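PDB 1L3I: precorrin-6y methyltransferase/putative decarboxylase from Methanothermobacter thermautotrophicus, which probably methylates C-15 of cobalt-precorrin-6B and decarboxylates the C-12 side chain to give cobalt-precorrin-7, using S-adenosyl-L-methionine in anaerobic cobalamin biosynthesis. Local coordinates for residues Ile8-Pro11 and Ser12-Gly15; Asn64-Ala67 and Ile68-Thr71; Gly107-Gly110 and Gly111-Glu115; Thr139-Glu142 and Ala143-Leu147. All blocks are in the same frame, centred on the assembly; numbering follows the deposited sequence.

Contact 1 of 4, residues Ile8-Pro11 and Ser12-Gly15; sequences IKNP and SVPG. With SAH (S-adenosyl-L-homocysteine), chain G.
Asn10 and Ser12 are held together through one side-chain oxygen, Asn10 OD1, which accepts two hydrogen bonds. The backbone N of Ser12 lies 2.7 Å from OD1, in the plane of the amide carbonyl and with a nearly straight N-H (168°). Ser12 OG donates to the same OD1 over 2.9 Å, from above that plane. The hydroxyl can do so because chi1 of 71° sets OG between the backbone N and the carbonyl carbon, which turns OG toward Asn10 OD1. This double grip fixes the rotation of the Asn10 amide.

The backbone closes a type I beta turn from Asn10 to Val13, with Pro11 at its first corner: Val13 N donates to Asn10 O (3.2 Å). A water accepts from Asn10 N at 3.0 Å and lies close to Val13 O, between the two arms of the turn.

The remaining contacts are van der Waals. Lys9 bends so that its CD lies 3.2 Å from Gly15 O, while Pro14 CG meets the sulfur SD of S-adenosylhomocysteine at 3.3 Å. Gly15 faces the ligand carboxylate, where a side chain would collide with OXT.

The loop precedes helix 19-29. Asn10 rests on Glu66 and Thr70 of helix 65-77, and Val13 packs against Thr44 of the glycine-rich loop after strand 36-40.

Contact 2 of 4, residues Asn64-Ala67 and Ile68-Thr71; sequences NPEA and ISTT
Ile68 N donates a hydrogen bond to Asn64 O (3.1 Å) in the first turn of helix 65-77, the helix of a beta-alpha-beta unit between strands 57-62 and 84-88 of the Rossmann-type methyltransferase fold. Asn64 stands at the N-cap position, and Pro65 opens the helix. The i to i+4 hydrogen bonds continue with Ser69 N to Pro65 O and Thr71 N to Ala67 O.

The tight side is the one turned to the protein. Ala67 lies against Asp62 and close to the bound S-adenosylhomocysteine. Ile68 has CG1 anti to its carbonyl carbon (chi1 -66°), which brings that branch back along the helix to 3.7 Å from Asn64 O, and its side chain packs on Leu86 and Glu88 of strand 84-88. Thr71 touches Cys42 of the glycine-rich loop after strand 36-40.

Toward solvent the packing is loose. Pro65 and Ser69 are exposed, and the Glu66 chain, bent at chi2, comes no nearer to Ser69 than 4.2 Å, from OE1 to CB.

Buried Thr70 faces Asn10 of the N-terminal loop and doubles its hold on the preceding turn. A valine here would probably leave Glu66 O with its backbone bond alone, the second donor lost. Thr70 N (3.0 Å) and Thr70 OG1 (2.7 Å) approach Glu66 O from opposite faces of its carbonyl plane, the hydroxyl tilted 24° from that plane.

Contact 3 of 4, residues Gly107-Gly110 and Gly111-Glu115; sequences GGSG and GELQE. With SAH (S-adenosyl-L-homocysteine), chain G.
The adenine end of the S-adenosylhomocysteine pocket is bordered by the loop between strand 101-106 and helix 113-122, where Ser109 folds back against Leu113. Ser109 CB rests 3.5 Å from Leu113 CA, and its OG lies alongside Leu113 CB. With chi1 at 57° the hydroxyl sits between its own backbone N and carbonyl carbon, facing the start of the helix. There a water 2.7 Å from Ser109 OG also accepts from Leu113 N, so solvent links the serine to an amide of the first turn.

A type I' beta turn runs from Ser109 to Glu112, closed by Glu112 N to Ser109 O at 3.0 Å. The donor stands 53° out of the carbonyl plane. Gly110 and Gly111 occupy the two corners, both with positive phi; a side chain on Gly110 would also strike N7 of the ligand.

The exocyclic amine N6 of adenine makes two weak hydrogen bonds: one to Ser109 O (3.4 Å), the other to Glu112 OE1 (3.1 Å, N-H angle 124°). The Glu112 chain is extended beyond CG, which carries its carboxylate to the amine. Arg63 forms a long, weak ion pair with this same OE1. At the ribose, Gly108 CA passes 3.5 Å from O4', too near for any side chain in that direction.

Such a loop after the fourth strand of the sheet, running beside the cofactor into the next helix, belongs to the Rossmann-type fold of AdoMet-dependent methyltransferases.

Contact 4 of 4, residues Thr139-Glu142 and Ala143-Leu147; sequences TKFE and AMECL
The Phe141 ring and the Glu145 carboxylate meet obliquely on the side of helix 137-149 that meets a second subunit, an alpha helix of the Rossmann-type domain, with their planes 66° apart. Glu145 OE1 is 3.9 Å from CE2 of the ring. Chi1 of 178° swings the Phe141 ring away from its own backbone N, and it stacks on Phe141 of the second subunit, so this side of the helix belongs to an interface of the homotetramer.

Next round the helix, the Glu142 side chain curls at chi2 (57°) to Cys146, one turn further on, whose SG lies 3.2 Å from OE2. A water donates to Glu142 OE2 and to Glu145 OE1, bridging two carboxylates whose OE1 atoms are 4.4 Å apart; such neighbouring like charges would tend to raise the pKa of one or both. A leucine in place of Glu142 would probably leave that water without one of its two acceptors and Cys146 SG without the carboxylate oxygen beside it.

Beneath these groups runs the backbone ladder, with Ala143 N bound to Thr139 O and Glu145 N to Phe141 O, while Met144 N to Lys140 O is weak. Ala143 packs on Ile182 of strand 170-183, and Lys140 sends its amine to a salt bridge with Glu158. Met144, present as selenomethionine, bends at chi2 and chi3 and packs on Leu137 of the second subunit, its CG passing 3.0 Å from Lys140 O.

Overall arrangement
Contacts 1, 2 and 3 gather round one S-adenosylhomocysteine: Pro14 and Gly15 meet its homocysteine part, Asn64 and Ala67 lie beside it at the start of helix 65-77, while Gly107 to Gly110 and Glu112 border its ribose and adenine. Contacts 1 and 2 touch directly, Val13 CG2 lying 3.5 Å from Ala67 N, whereas contact 3 has its centre about 18 Å from that of contact 2. Contact 4 is remote from the ligand, the Thr139 side chain about 10 Å away, but it is joined to contact 3 by helix packing, with Gln114 CG 3.7 Å from Cys146 SG. The series thus leads from the cofactor pocket to a subunit interface.

Contact 1 of 4, residues Ile8-Pro11 and Ser12-Gly15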
loop_
_atom_site.group_PDB
_atom_site.type_symbol
_atom_site.label_atom_id
_atom_site.label_comp_id
_atom_site.label_asym_id
_atom_site.label_seq_id
_atom_site.Cartn_x
_atom_site.Cartn_y
_atom_site.Cartn_z
ATOM N N ILE A 8 -5.510 -8.726 -25.747
ATOM C CA ILE A 8 -6.868 -8.343 -26.123
ATOM C C ILE A 8 -7.803 -8.889 -25.061
ATOM O O ILE A 8 -7.731 -10.067 -24.685
ATOM C CB ILE A 8 -7.286 -8.896 -27.509
ATOM C CG1 ILE A 8 -6.344 -8.376 -28.598
ATOM C CG2 ILE A 8 -8.691 -8.429 -27.843
ATOM C CD1 ILE A 8 -6.554 -6.905 -28.971
ATOM N N LYS A 9 -8.637 -8.015 -24.529
ATOM C CA LYS A 9 -9.577 -8.418 -23.499
ATOM C C LYS A 9 -10.964 -8.766 -24.029
ATOM O O LYS A 9 -11.465 -8.118 -24.942
ATOM C CB LYS A 9 -9.719 -7.311 -22.458
ATOM C CG LYS A 9 -8.679 -7.332 -21.368
ATOM C CD LYS A 9 -9.116 -6.450 -20.210
ATOM C CE LYS A 9 -8.644 -5.034 -20.404
ATOM N NZ LYS A 9 -7.202 -4.995 -20.172
ATOM N N ASN A 10 -11.535 -9.828 -23.475
ATOM C CA ASN A 10 -12.893 -10.256 -23.785
ATOM C C ASN A 10 -13.664 -9.764 -22.550
ATOM O O ASN A 10 -13.213 -9.916 -21.420
ATOM C CB ASN A 10 -12.960 -11.776 -23.910
ATOM C CG ASN A 10 -14.379 -12.285 -23.997
ATOM O OD1 ASN A 10 -15.159 -12.107 -23.083
ATOM N ND2 ASN A 10 -14.716 -12.930 -25.100
ATOM N N PRO A 11 -14.851 -9.178 -22.741
ATOM C CA PRO A 11 -15.563 -8.693 -21.548
ATOM C C PRO A 11 -15.979 -9.686 -20.445
ATOM O O PRO A 11 -16.237 -9.281 -19.317
ATOM C CB PRO A 11 -16.736 -7.913 -22.154
ATOM C CG PRO A 11 -16.965 -8.596 -23.475
ATOM C CD PRO A 11 -15.590 -8.868 -23.981
ATOM N N SER A 12 -15.984 -10.980 -20.739
ATOM C CA SER A 12 -16.387 -11.978 -19.757
ATOM C C SER A 12 -15.213 -12.754 -19.149
ATOM O O SER A 12 -15.421 -13.684 -18.373
ATOM C CB SER A 12 -17.339 -12.987 -20.411
ATOM O OG SER A 12 -16.651 -13.827 -21.338
ATOM N N VAL A 13 -13.994 -12.414 -19.560
ATOM C CA VAL A 13 -12.796 -13.102 -19.091
ATOM C C VAL A 13 -11.887 -12.108 -18.355
ATOM O O VAL A 13 -11.506 -11.081 -18.905
ATOM C CB VAL A 13 -12.022 -13.778 -20.273
ATOM C CG1 VAL A 13 -10.785 -14.478 -19.772
ATOM C CG2 VAL A 13 -12.916 -14.765 -21.010
ATOM N N PRO A 14 -11.608 -12.368 -17.059
ATOM C CA PRO A 14 -10.741 -11.460 -16.303
ATOM C C PRO A 14 -9.286 -11.520 -16.703
ATOM O O PRO A 14 -8.819 -12.512 -17.252
ATOM C CB PRO A 14 -10.974 -11.904 -14.860
ATOM C CG PRO A 14 -11.398 -13.310 -14.970
ATOM C CD PRO A 14 -12.262 -13.345 -16.172
ATOM N N GLY A 15 -8.596 -10.411 -16.513
ATOM C CA GLY A 15 -7.182 -10.365 -16.824
ATOM C C GLY A 15 -6.868 -9.339 -17.879
ATOM O O GLY A 15 -7.752 -8.621 -18.318
HETATM N N SAH G . -4.049 -14.960 -14.789
HETATM C CA SAH G . -4.888 -14.729 -15.970
HETATM C CB SAH G . -6.347 -14.382 -15.573
HETATM C CG SAH G . -7.044 -15.514 -14.768
HETATM S SD SAH G . -8.752 -15.227 -14.289
HETATM C C SAH G . -4.275 -13.605 -16.793
HETATM O O SAH G . -3.217 -13.104 -16.370
HETATM O OXT SAH G . -4.840 -13.256 -17.849
HETATM C "C5'" SAH G . -9.160 -16.740 -13.452
HETATM C "C4'" SAH G . -9.606 -17.816 -14.378
HETATM O "O4'" SAH G . -9.913 -18.928 -13.516
HETATM C "C3'" SAH G . -10.937 -17.522 -15.231
HETATM O "O3'" SAH G . -10.825 -17.453 -16.689
HETATM C "C2'" SAH G . -11.843 -18.656 -14.699
HETATM O "O2'" SAH G . -12.881 -19.147 -15.561
HETATM C "C1'" SAH G . -10.816 -19.681 -14.274
HETATM N N9 SAH G . -11.189 -20.733 -13.338
HETATM C C8 SAH G . -11.699 -20.576 -12.025
HETATM N N7 SAH G . -11.907 -21.726 -11.461
HETATM C C5 SAH G . -11.540 -22.695 -12.422
HETATM C C6 SAH G . -11.533 -24.101 -12.427
HETATM N N6 SAH G . -11.929 -24.816 -11.368
HETATM N N1 SAH G . -11.102 -24.765 -13.536
HETATM C C2 SAH G . -10.710 -24.042 -14.578
HETATM N N3 SAH G . -10.671 -22.727 -14.696
HETATM C C4 SAH G . -11.097 -22.096 -13.583
HETATM O O HOH W 1 -10.154 -10.652 -20.986
#

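Contact 2 of 4, residues Asn64-Ala67 and Ile68-Thr71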
loop_
_atom_site.group_PDB
_atom_site.type_symbol
_atom_site.label_atom_id
_atom_site.label_comp_id
_atom_site.label_asym_id
_atom_site.label_seq_id
_atom_site.Cartn_x
_atom_site.Cartn_y
_atom_site.Cartn_z
ATOM N N ASN A 64 -14.073 -21.507 -18.646
ATOM C CA ASN A 64 -14.639 -20.626 -19.643
ATOM C C ASN A 64 -14.104 -20.844 -21.047
ATOM O O ASN A 64 -12.919 -20.605 -21.311
ATOM C CB ASN A 64 -14.439 -19.159 -19.225
ATOM C CG ASN A 64 -15.325 -18.170 -20.012
ATOM O OD1 ASN A 64 -15.113 -16.954 -19.949
ATOM N ND2 ASN A 64 -16.325 -18.677 -20.719
ATOM N N PRO A 65 -14.978 -21.289 -21.987
ATOM C CA PRO A 65 -14.612 -21.531 -23.383
ATOM C C PRO A 65 -14.031 -20.232 -23.928
ATOM O O PRO A 65 -13.099 -20.241 -24.727
ATOM C CB PRO A 65 -15.964 -21.807 -24.038
ATOM C CG PRO A 65 -16.732 -22.462 -22.975
ATOM C CD PRO A 65 -16.399 -21.633 -21.763
ATOM N N GLU A 66 -14.582 -19.114 -23.458
ATOM C CA GLU A 66 -14.152 -17.793 -23.881
ATOM C C GLU A 66 -12.764 -17.429 -23.394
ATOM O O GLU A 66 -12.060 -16.654 -24.045
ATOM C CB GLU A 66 -15.166 -16.744 -23.430
ATOM C CG GLU A 66 -16.470 -16.799 -24.215
ATOM C CD GLU A 66 -16.379 -16.201 -25.637
ATOM O OE1 GLU A 66 -15.302 -16.229 -26.280
ATOM O OE2 GLU A 66 -17.415 -15.703 -26.120
ATOM N N ALA A 67 -12.394 -17.954 -22.229
ATOM C CA ALA A 67 -11.061 -17.709 -21.693
ATOM C C ALA A 67 -10.065 -18.494 -22.569
ATOM O O ALA A 67 -8.990 -17.997 -22.909
ATOM C CB ALA A 67 -10.978 -18.171 -20.256
ATOM N N ILE A 68 -10.452 -19.704 -22.980
ATOM C CA ILE A 68 -9.582 -20.536 -23.813
ATOM C C ILE A 68 -9.383 -19.883 -25.188
ATOM O O ILE A 68 -8.283 -19.888 -25.746
ATOM C CB ILE A 68 -10.158 -21.959 -23.971
ATOM C CG1 ILE A 68 -10.147 -22.693 -22.615
ATOM C CG2 ILE A 68 -9.386 -22.727 -25.042
ATOM C CD1 ILE A 68 -8.764 -22.914 -22.030
ATOM N N SER A 69 -10.457 -19.289 -25.694
ATOM C CA SER A 69 -10.416 -18.599 -26.977
ATOM C C SER A 69 -9.539 -17.331 -26.904
ATOM O O SER A 69 -8.724 -17.087 -27.798
ATOM C CB SER A 69 -11.851 -18.260 -27.402
ATOM O OG SER A 69 -11.883 -17.446 -28.562
ATOM N N THR A 70 -9.703 -16.542 -25.836
ATOM C CA THR A 70 -8.939 -15.303 -25.618
ATOM C C THR A 70 -7.442 -15.596 -25.470
ATOM O O THR A 70 -6.602 -14.882 -26.040
ATOM C CB THR A 70 -9.459 -14.564 -24.370
ATOM O OG1 THR A 70 -10.853 -14.291 -24.541
ATOM C CG2 THR A 70 -8.715 -13.262 -24.141
ATOM N N THR A 71 -7.124 -16.654 -24.718
ATOM C CA THR A 71 -5.730 -17.063 -24.530
ATOM C C THR A 71 -5.113 -17.516 -25.874
ATOM O O THR A 71 -4.016 -17.068 -26.213
ATOM C CB THR A 71 -5.574 -18.158 -23.418
ATOM O OG1 THR A 71 -5.993 -17.625 -22.158
ATOM C CG2 THR A 71 -4.112 -18.598 -23.262
#

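Contact 3 of 4, residues Gly107-Gly110 and Gly111-Glu115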
loop_
_atom_site.group_PDB
_atom_site.type_symbol
_atom_site.label_atom_id
_atom_site.label_comp_id
_atom_site.label_asym_id
_atom_site.label_seq_id
_atom_site.Cartn_x
_atom_site.Cartn_y
_atom_site.Cartn_z
ATOM N N GLY A 107 -4.190 -19.524 -11.232
ATOM C CA GLY A 107 -4.729 -18.193 -11.466
ATOM C C GLY A 107 -6.198 -18.035 -11.111
ATOM O O GLY A 107 -6.704 -16.909 -11.093
ATOM N N GLY A 108 -6.875 -19.148 -10.836
ATOM C CA GLY A 108 -8.287 -19.160 -10.474
ATOM C C GLY A 108 -8.647 -20.545 -9.952
ATOM O O GLY A 108 -8.168 -21.542 -10.474
ATOM N N SER A 109 -9.440 -20.627 -8.893
ATOM C CA SER A 109 -9.812 -21.932 -8.342
ATOM C C SER A 109 -11.324 -22.245 -8.385
ATOM O O SER A 109 -11.727 -23.409 -8.328
ATOM C CB SER A 109 -9.259 -22.062 -6.925
ATOM O OG SER A 109 -9.727 -21.002 -6.103
ATOM N N GLY A 110 -12.149 -21.197 -8.430
ATOM C CA GLY A 110 -13.596 -21.367 -8.520
ATOM C C GLY A 110 -14.268 -22.230 -7.469
ATOM O O GLY A 110 -15.249 -22.921 -7.752
ATOM N N GLY A 111 -13.752 -22.198 -6.251
ATOM C CA GLY A 111 -14.333 -22.981 -5.183
ATOM C C GLY A 111 -13.664 -24.319 -4.966
ATOM O O GLY A 111 -13.871 -24.942 -3.936
ATOM N N GLU A 112 -12.811 -24.728 -5.896
ATOM C CA GLU A 112 -12.127 -26.019 -5.798
ATOM C C GLU A 112 -10.635 -25.912 -5.497
ATOM O O GLU A 112 -9.873 -26.816 -5.826
ATOM C CB GLU A 112 -12.321 -26.799 -7.102
ATOM C CG GLU A 112 -13.773 -26.920 -7.519
ATOM C CD GLU A 112 -13.938 -27.422 -8.935
ATOM O OE1 GLU A 112 -12.998 -27.264 -9.742
ATOM O OE2 GLU A 112 -15.023 -27.960 -9.240
ATOM N N LEU A 113 -10.229 -24.837 -4.825
ATOM C CA LEU A 113 -8.813 -24.631 -4.526
ATOM C C LEU A 113 -8.139 -25.818 -3.848
ATOM O O LEU A 113 -7.099 -26.315 -4.299
ATOM C CB LEU A 113 -8.606 -23.373 -3.678
ATOM C CG LEU A 113 -7.142 -23.098 -3.352
ATOM C CD1 LEU A 113 -6.350 -22.777 -4.618
ATOM C CD2 LEU A 113 -7.058 -21.971 -2.348
ATOM N N GLN A 114 -8.749 -26.272 -2.761
ATOM C CA GLN A 114 -8.224 -27.390 -1.986
ATOM C C GLN A 114 -7.989 -28.630 -2.844
ATOM O O GLN A 114 -6.918 -29.239 -2.791
ATOM C CB GLN A 114 -9.194 -27.703 -0.861
ATOM C CG GLN A 114 -8.719 -28.756 0.097
ATOM C CD GLN A 114 -9.716 -28.969 1.206
ATOM O OE1 GLN A 114 -10.788 -29.557 0.994
ATOM N NE2 GLN A 114 -9.384 -28.478 2.397
ATOM N N GLU A 115 -8.987 -28.976 -3.651
ATOM C CA GLU A 115 -8.926 -30.140 -4.536
ATOM C C GLU A 115 -7.810 -29.976 -5.564
ATOM O O GLU A 115 -7.019 -30.897 -5.787
ATOM C CB GLU A 115 -10.268 -30.294 -5.252
ATOM C CG GLU A 115 -10.401 -31.516 -6.122
ATOM C CD GLU A 115 -11.765 -31.607 -6.799
ATOM O OE1 GLU A 115 -12.626 -30.721 -6.562
ATOM O OE2 GLU A 115 -11.975 -32.576 -7.571
HETATM N N SAH G . -4.049 -14.960 -14.789
HETATM C CA SAH G . -4.888 -14.729 -15.970
HETATM C CB SAH G . -6.347 -14.382 -15.573
HETATM C CG SAH G . -7.044 -15.514 -14.768
HETATM S SD SAH G . -8.752 -15.227 -14.289
HETATM C C SAH G . -4.275 -13.605 -16.793
HETATM O O SAH G . -3.217 -13.104 -16.370
HETATM O OXT SAH G . -4.840 -13.256 -17.849
HETATM C "C5'" SAH G . -9.160 -16.740 -13.452
HETATM C "C4'" SAH G . -9.606 -17.816 -14.378
HETATM O "O4'" SAH G . -9.913 -18.928 -13.516
HETATM C "C3'" SAH G . -10.937 -17.522 -15.231
HETATM O "O3'" SAH G . -10.825 -17.453 -16.689
HETATM C "C2'" SAH G . -11.843 -18.656 -14.699
HETATM O "O2'" SAH G . -12.881 -19.147 -15.561
HETATM C "C1'" SAH G . -10.816 -19.681 -14.274
HETATM N N9 SAH G . -11.189 -20.733 -13.338
HETATM C C8 SAH G . -11.699 -20.576 -12.025
HETATM N N7 SAH G . -11.907 -21.726 -11.461
HETATM C C5 SAH G . -11.540 -22.695 -12.422
HETATM C C6 SAH G . -11.533 -24.101 -12.427
HETATM N N6 SAH G . -11.929 -24.816 -11.368
HETATM N N1 SAH G . -11.102 -24.765 -13.536
HETATM C C2 SAH G . -10.710 -24.042 -14.578
HETATM N N3 SAH G . -10.671 -22.727 -14.696
HETATM C C4 SAH G . -11.097 -22.096 -13.583
HETATM O O HOH W 2 -11.486 -21.911 -4.233
#

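Contact 4 of 4, residues Thr139-Glu142 and Ala143-Leu147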
loop_
_atom_site.group_PDB
_atom_site.type_symbol
_atom_site.label_atom_id
_atom_site.label_comp_id
_atom_site.label_asym_id
_atom_site.label_seq_id
_atom_site.Cartn_x
_atom_site.Cartn_y
_atom_site.Cartn_z
ATOM N N THR A 139 -9.244 -16.914 -0.178
ATOM C CA THR A 139 -8.259 -17.664 -0.931
ATOM C C THR A 139 -6.860 -17.544 -0.306
ATOM O O THR A 139 -6.113 -18.504 -0.309
ATOM C CB THR A 139 -8.212 -17.175 -2.384
ATOM O OG1 THR A 139 -9.550 -17.136 -2.901
ATOM C CG2 THR A 139 -7.363 -18.079 -3.240
ATOM N N LYS A 140 -6.527 -16.373 0.234
ATOM C CA LYS A 140 -5.204 -16.172 0.841
ATOM C C LYS A 140 -5.049 -17.100 2.038
ATOM O O LYS A 140 -4.022 -17.756 2.203
ATOM C CB LYS A 140 -5.009 -14.707 1.276
ATOM C CG LYS A 140 -4.903 -13.729 0.127
ATOM C CD LYS A 140 -4.976 -12.286 0.600
ATOM C CE LYS A 140 -5.328 -11.364 -0.573
ATOM N NZ LYS A 140 -5.635 -9.979 -0.140
ATOM N N PHE A 141 -6.087 -17.161 2.863
ATOM C CA PHE A 141 -6.085 -18.007 4.040
ATOM C C PHE A 141 -6.080 -19.474 3.612
ATOM O O PHE A 141 -5.245 -20.260 4.058
ATOM C CB PHE A 141 -7.332 -17.734 4.872
ATOM C CG PHE A 141 -7.442 -18.599 6.094
ATOM C CD1 PHE A 141 -6.750 -18.268 7.262
ATOM C CD2 PHE A 141 -8.238 -19.752 6.082
ATOM C CE1 PHE A 141 -6.846 -19.067 8.396
ATOM C CE2 PHE A 141 -8.344 -20.562 7.214
ATOM C CZ PHE A 141 -7.650 -20.222 8.374
ATOM N N GLU A 142 -7.010 -19.828 2.730
ATOM C CA GLU A 142 -7.158 -21.191 2.221
ATOM C C GLU A 142 -5.883 -21.763 1.599
ATOM O O GLU A 142 -5.485 -22.868 1.948
ATOM C CB GLU A 142 -8.328 -21.257 1.222
ATOM C CG GLU A 142 -8.842 -22.663 0.976
ATOM C CD GLU A 142 -9.284 -23.348 2.278
ATOM O OE1 GLU A 142 -9.772 -22.647 3.206
ATOM O OE2 GLU A 142 -9.136 -24.593 2.368
ATOM N N ALA A 143 -5.231 -20.991 0.725
ATOM C CA ALA A 143 -4.002 -21.416 0.056
ATOM C C ALA A 143 -2.934 -21.774 1.090
ATOM O O ALA A 143 -2.265 -22.797 0.980
ATOM C CB ALA A 143 -3.496 -20.293 -0.892
HETATM N N MSE A 144 -2.817 -20.942 2.114
HETATM C CA MSE A 144 -1.849 -21.140 3.183
HETATM C C MSE A 144 -2.115 -22.425 3.967
HETATM O O MSE A 144 -1.253 -23.295 4.020
HETATM C CB MSE A 144 -1.891 -19.951 4.123
HETATM C CG MSE A 144 -1.498 -18.655 3.457
HETATM SE SE MSE A 144 0.330 -18.293 3.758
HETATM C CE MSE A 144 0.068 -17.366 5.428
ATOM N N GLU A 145 -3.304 -22.534 4.558
ATOM C CA GLU A 145 -3.677 -23.719 5.333
ATOM C C GLU A 145 -3.487 -24.980 4.485
ATOM O O GLU A 145 -2.746 -25.881 4.858
ATOM C CB GLU A 145 -5.137 -23.619 5.843
ATOM C CG GLU A 145 -5.585 -24.818 6.738
ATOM C CD GLU A 145 -6.917 -24.598 7.481
ATOM O OE1 GLU A 145 -7.974 -24.453 6.812
ATOM O OE2 GLU A 145 -6.907 -24.601 8.742
ATOM N N CYS A 146 -4.103 -25.008 3.311
ATOM C CA CYS A 146 -3.989 -26.160 2.434
ATOM C C CYS A 146 -2.563 -26.546 2.119
ATOM O O CYS A 146 -2.193 -27.698 2.294
ATOM C CB CYS A 146 -4.747 -25.923 1.143
ATOM S SG CYS A 146 -6.519 -26.074 1.387
ATOM N N LEU A 147 -1.753 -25.584 1.689
ATOM C CA LEU A 147 -0.380 -25.891 1.357
ATOM C C LEU A 147 0.429 -26.350 2.560
ATOM O O LEU A 147 1.310 -27.192 2.415
ATOM C CB LEU A 147 0.287 -24.721 0.650
ATOM C CG LEU A 147 -0.090 -24.572 -0.826
ATOM C CD1 LEU A 147 0.387 -23.241 -1.349
ATOM C CD2 LEU A 147 0.506 -25.713 -1.628
HETATM O O HOH W 3 -7.649 -25.880 4.261
#